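Local coordinates for TRAP-type C4-dicarboxylate:H+ symport system substrate-binding component DctP (Shewanella oneidensis, PDB 4MX6), which binds succinate and, as a TRAP-type solute-binding protein, probably delivers C4-dicarboxylates from the periplasm to a proton symporter, at residues F105-F115 / A138-I148. Sequence-based numbering, arbitrary orientation.
Sequences FERYTKRLQVF and ALLNSMSRKGI
The backbones of 105-115 and 138-148 run past each other in opposite senses, Tyr108 facing Met143 and Leu112 facing Leu139, and no direct hydrogen bond joins them. Met143 fills the middle: its thioether, bent at chi3 (-74°), crosses Phe105 at about a right angle, SD lying 3.3 Å from Phe105 CD1 in an oblique Met-aromatic contact, while its CE reaches Leu112 CD1. Ile148 CD1 sits over one face of the Tyr108 ring, 3.9 Å from its centroid, in a CH-pi contact; the aliphatic CG of Arg107 covers the opposite face. At the other end Leu139 forks, CD2 pressing on Arg111 CB at 3.5 Å and CD1 on Phe115 CE2.

Along the polar side, water joins the two segments. Ser142 CB lies over one face of the Arg111 guanidinium, offset from its centre; the Arg111 chain is bent at chi3 (59°), and its NH1 donates to two waters, one bonded to Ala138 O and the other to Ser142 O. A further water accepts from Lys146 NZ and donates to Tyr108 O. Each segment also has internal bonds: Thr109 OG1 takes the Arg111 N-H in an ST turn (3.0 Å, 167°), and Ser142 OG donates in plane to a lone pair of Leu139 O, which also receives Ser142 N.

The contact thus joins the loop following helix 86-91, where Phe105 directly follows the succinate-binding Lys104, to the turns leading from helix 134-139 into strand 148-158. Leu87 and Leu91 of helix 86-91 pack on Tyr108, Met247 of strand 243-251 touches Leu112 and Met143, and Val326 of helix 305-326 meets Val114.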
loop_
_atom_site.group_PDB
_atom_site.type_symbol
_atom_site.label_atom_id
_atom_site.label_comp_id
_atom_site.label_asym_id
_atom_site.label_seq_id
_atom_site.Cartn_x
_atom_site.Cartn_y
_atom_site.Cartn_z
ATOM N N PHE A 105 4.201 -8.255 3.473
ATOM C CA PHE A 105 4.524 -8.851 4.767
ATOM C C PHE A 105 4.573 -10.382 4.785
ATOM O O PHE A 105 4.704 -10.969 5.861
ATOM C CB PHE A 105 3.526 -8.353 5.814
ATOM C CG PHE A 105 3.732 -6.911 6.215
ATOM C CD1 PHE A 105 4.733 -6.566 7.104
ATOM C CD2 PHE A 105 2.915 -5.905 5.729
ATOM C CE1 PHE A 105 4.919 -5.246 7.502
ATOM C CE2 PHE A 105 3.106 -4.584 6.122
ATOM C CZ PHE A 105 4.096 -4.266 7.022
ATOM N N GLU A 106 4.492 -11.032 3.626
ATOM C CA GLU A 106 4.356 -12.491 3.576
ATOM C C GLU A 106 5.503 -13.270 4.218
ATOM O O GLU A 106 5.321 -14.421 4.610
ATOM C CB GLU A 106 4.134 -12.984 2.138
ATOM C CG GLU A 106 2.754 -12.606 1.618
ATOM C CD GLU A 106 2.482 -13.004 0.164
ATOM O OE1 GLU A 106 3.424 -13.453 -0.523
ATOM O OE2 GLU A 106 1.313 -12.847 -0.299
ATOM N N ARG A 107 6.687 -12.682 4.300
ATOM C CA ARG A 107 7.780 -13.381 4.954
ATOM C C ARG A 107 7.578 -13.477 6.458
ATOM O O ARG A 107 8.226 -14.286 7.110
ATOM C CB ARG A 107 9.121 -12.716 4.687
ATOM C CG ARG A 107 10.245 -13.487 5.354
ATOM C CD ARG A 107 11.596 -13.022 4.915
ATOM N NE ARG A 107 11.760 -11.607 5.189
ATOM C CZ ARG A 107 12.751 -10.863 4.717
ATOM N NH1 ARG A 107 13.674 -11.409 3.935
ATOM N NH2 ARG A 107 12.811 -9.574 5.024
ATOM N N TYR A 108 6.690 -12.651 7.001
ATOM C CA TYR A 108 6.505 -12.556 8.452
ATOM C C TYR A 108 5.139 -13.050 8.940
ATOM O O TYR A 108 5.018 -13.510 10.071
ATOM C CB TYR A 108 6.783 -11.121 8.922
ATOM C CG TYR A 108 8.197 -10.706 8.616
ATOM C CD1 TYR A 108 9.245 -11.091 9.438
ATOM C CD2 TYR A 108 8.494 -9.958 7.492
ATOM C CE1 TYR A 108 10.550 -10.739 9.144
ATOM C CE2 TYR A 108 9.786 -9.602 7.192
ATOM C CZ TYR A 108 10.815 -9.988 8.020
ATOM O OH TYR A 108 12.112 -9.619 7.706
ATOM N N THR A 109 4.120 -12.954 8.090
ATOM C CA THR A 109 2.800 -13.514 8.390
ATOM C C THR A 109 2.064 -13.753 7.084
ATOM O O THR A 109 2.342 -13.078 6.100
ATOM C CB THR A 109 1.939 -12.585 9.292
ATOM O OG1 THR A 109 0.685 -13.213 9.574
ATOM C CG2 THR A 109 1.659 -11.239 8.637
ATOM N N LYS A 110 1.129 -14.704 7.081
ATOM C CA LYS A 110 0.238 -14.893 5.940
ATOM C C LYS A 110 -1.123 -14.238 6.187
ATOM O O LYS A 110 -1.989 -14.232 5.317
ATOM C CB LYS A 110 0.039 -16.381 5.661
ATOM C CG LYS A 110 1.319 -17.131 5.364
ATOM C CD LYS A 110 1.984 -16.655 4.087
ATOM C CE LYS A 110 3.236 -17.470 3.828
ATOM N NZ LYS A 110 3.613 -17.479 2.403
ATOM N N ARG A 111 -1.321 -13.691 7.377
ATOM C CA ARG A 111 -2.639 -13.188 7.745
ATOM C C ARG A 111 -3.029 -11.904 7.006
ATOM O O ARG A 111 -4.221 -11.676 6.736
ATOM C CB ARG A 111 -2.715 -12.978 9.254
ATOM C CG ARG A 111 -2.727 -14.293 10.037
ATOM C CD ARG A 111 -2.565 -14.070 11.539
ATOM N NE ARG A 111 -3.625 -13.224 12.083
ATOM C CZ ARG A 111 -3.625 -12.712 13.309
ATOM N NH1 ARG A 111 -2.602 -12.930 14.115
ATOM N NH2 ARG A 111 -4.631 -11.945 13.712
ATOM N N LEU A 112 -2.045 -11.074 6.651
ATOM C CA LEU A 112 -2.329 -9.800 5.991
ATOM C C LEU A 112 -2.715 -9.964 4.522
ATOM O O LEU A 112 -3.175 -9.005 3.900
ATOM C CB LEU A 112 -1.162 -8.815 6.160
ATOM C CG LEU A 112 -0.986 -8.343 7.609
ATOM C CD1 LEU A 112 0.347 -7.652 7.802
ATOM C CD2 LEU A 112 -2.118 -7.413 8.006
ATOM N N GLN A 113 -2.564 -11.183 3.997
ATOM C CA GLN A 113 -2.953 -11.496 2.626
ATOM C C GLN A 113 -4.404 -11.142 2.338
ATOM O O GLN A 113 -4.768 -10.891 1.190
ATOM C CB GLN A 113 -2.711 -12.983 2.330
ATOM C CG GLN A 113 -1.249 -13.311 2.195
ATOM C CD GLN A 113 -0.988 -14.733 1.758
ATOM O OE1 GLN A 113 -0.153 -14.973 0.887
ATOM N NE2 GLN A 113 -1.686 -15.689 2.359
ATOM N N VAL A 114 -5.250 -11.150 3.369
ATOM C CA VAL A 114 -6.645 -10.778 3.198
ATOM C C VAL A 114 -6.789 -9.429 2.482
ATOM O O VAL A 114 -7.679 -9.258 1.653
ATOM C CB VAL A 114 -7.403 -10.794 4.544
ATOM C CG1 VAL A 114 -6.859 -9.765 5.526
ATOM C CG2 VAL A 114 -8.902 -10.597 4.303
ATOM N N PHE A 115 -5.909 -8.485 2.794
ATOM C CA PHE A 115 -6.014 -7.154 2.223
ATOM C C PHE A 115 -5.800 -7.106 0.711
ATOM O O PHE A 115 -6.215 -6.145 0.069
ATOM C CB PHE A 115 -5.035 -6.206 2.917
ATOM C CG PHE A 115 -5.493 -5.738 4.273
ATOM C CD1 PHE A 115 -6.512 -4.800 4.387
ATOM C CD2 PHE A 115 -4.876 -6.206 5.429
ATOM C CE1 PHE A 115 -6.910 -4.350 5.627
ATOM C CE2 PHE A 115 -5.274 -5.752 6.674
ATOM C CZ PHE A 115 -6.293 -4.821 6.770
ATOM N N ALA A 138 -6.575 -6.787 15.515
ATOM C CA ALA A 138 -5.744 -7.933 15.859
ATOM C C ALA A 138 -4.594 -8.105 14.854
ATOM O O ALA A 138 -3.501 -8.509 15.229
ATOM C CB ALA A 138 -6.579 -9.196 15.954
ATOM N N LEU A 139 -4.838 -7.784 13.590
ATOM C CA LEU A 139 -3.817 -7.930 12.564
ATOM C C LEU A 139 -2.599 -7.026 12.816
ATOM O O LEU A 139 -1.506 -7.329 12.352
ATOM C CB LEU A 139 -4.417 -7.686 11.172
ATOM C CG LEU A 139 -5.235 -8.860 10.617
ATOM C CD1 LEU A 139 -6.072 -8.455 9.445
ATOM C CD2 LEU A 139 -4.331 -10.007 10.203
ATOM N N LEU A 140 -2.776 -5.943 13.569
ATOM C CA LEU A 140 -1.641 -5.077 13.903
ATOM C C LEU A 140 -0.595 -5.822 14.733
ATOM O O LEU A 140 0.584 -5.431 14.753
ATOM C CB LEU A 140 -2.091 -3.820 14.653
ATOM C CG LEU A 140 -2.869 -2.804 13.817
ATOM C CD1 LEU A 140 -3.544 -1.764 14.685
ATOM C CD2 LEU A 140 -1.951 -2.130 12.810
ATOM N N ASN A 141 -1.027 -6.877 15.428
ATOM C CA ASN A 141 -0.128 -7.652 16.281
ATOM C C ASN A 141 0.279 -8.983 15.661
ATOM O O ASN A 141 0.889 -9.807 16.332
ATOM C CB ASN A 141 -0.773 -7.899 17.649
ATOM C CG ASN A 141 -1.043 -6.617 18.395
ATOM O OD1 ASN A 141 -0.289 -5.651 18.272
ATOM N ND2 ASN A 141 -2.118 -6.594 19.174
ATOM N N SER A 142 -0.018 -9.177 14.380
ATOM C CA SER A 142 0.183 -10.463 13.728
ATOM C C SER A 142 1.647 -10.860 13.558
ATOM O O SER A 142 1.936 -12.025 13.273
ATOM C CB SER A 142 -0.525 -10.480 12.368
ATOM O OG SER A 142 -0.012 -9.502 11.476
ATOM N N MET A 143 2.566 -9.909 13.736
ATOM C CA MET A 143 3.989 -10.176 13.540
ATOM C C MET A 143 4.814 -9.909 14.800
ATOM O O MET A 143 6.043 -9.907 14.759
ATOM C CB MET A 143 4.508 -9.313 12.380
ATOM C CG MET A 143 3.843 -9.631 11.056
ATOM S SD MET A 143 4.189 -8.439 9.756
ATOM C CE MET A 143 3.162 -7.076 10.301
ATOM N N SER A 144 4.143 -9.720 15.932
ATOM C CA SER A 144 4.830 -9.315 17.155
ATOM C C SER A 144 5.879 -10.330 17.619
ATOM O O SER A 144 6.924 -9.949 18.154
ATOM C CB SER A 144 3.823 -9.019 18.277
ATOM O OG SER A 144 2.980 -10.120 18.557
ATOM N N ARG A 145 5.619 -11.616 17.415
ATOM C CA ARG A 145 6.582 -12.647 17.815
ATOM C C ARG A 145 7.758 -12.766 16.829
ATOM O O ARG A 145 8.728 -13.484 17.091
ATOM C CB ARG A 145 5.879 -13.995 18.017
ATOM C CG ARG A 145 4.849 -13.983 19.148
ATOM C CD ARG A 145 4.225 -15.362 19.353
ATOM N NE ARG A 145 3.508 -15.811 18.163
ATOM C CZ ARG A 145 2.233 -15.533 17.896
ATOM N NH1 ARG A 145 1.509 -14.804 18.734
ATOM N NH2 ARG A 145 1.677 -15.988 16.778
ATOM N N LYS A 146 7.675 -12.042 15.715
ATOM C CA LYS A 146 8.772 -11.938 14.754
ATOM C C LYS A 146 9.558 -10.653 14.980
ATOM O O LYS A 146 10.487 -10.348 14.233
ATOM C CB LYS A 146 8.230 -11.917 13.323
ATOM C CG LYS A 146 7.517 -13.170 12.875
ATOM C CD LYS A 146 8.501 -14.249 12.509
ATOM C CE LYS A 146 7.825 -15.332 11.707
ATOM N NZ LYS A 146 6.688 -15.895 12.466
ATOM N N GLY A 147 9.157 -9.876 15.983
ATOM C CA GLY A 147 9.859 -8.652 16.313
ATOM C C GLY A 147 9.313 -7.392 15.664
ATOM O O GLY A 147 9.930 -6.337 15.792
ATOM N N ILE A 148 8.178 -7.492 14.974
ATOM C CA ILE A 148 7.586 -6.343 14.287
ATOM C C ILE A 148 6.343 -5.877 15.027
ATOM O O ILE A 148 5.425 -6.672 15.252
ATOM C CB ILE A 148 7.230 -6.682 12.837
ATOM C CG1 ILE A 148 8.495 -7.051 12.049
ATOM C CG2 ILE A 148 6.505 -5.514 12.170
ATOM C CD1 ILE A 148 8.215 -7.556 10.647
HETATM O O HOH W 1 3.967 -15.325 11.827
HETATM O O HOH W 2 1.072 -14.857 11.632
HETATM O O HOH W 3 -2.574 -10.974 16.205
HETATM O O HOH W 4 0.022 -14.097 13.897
#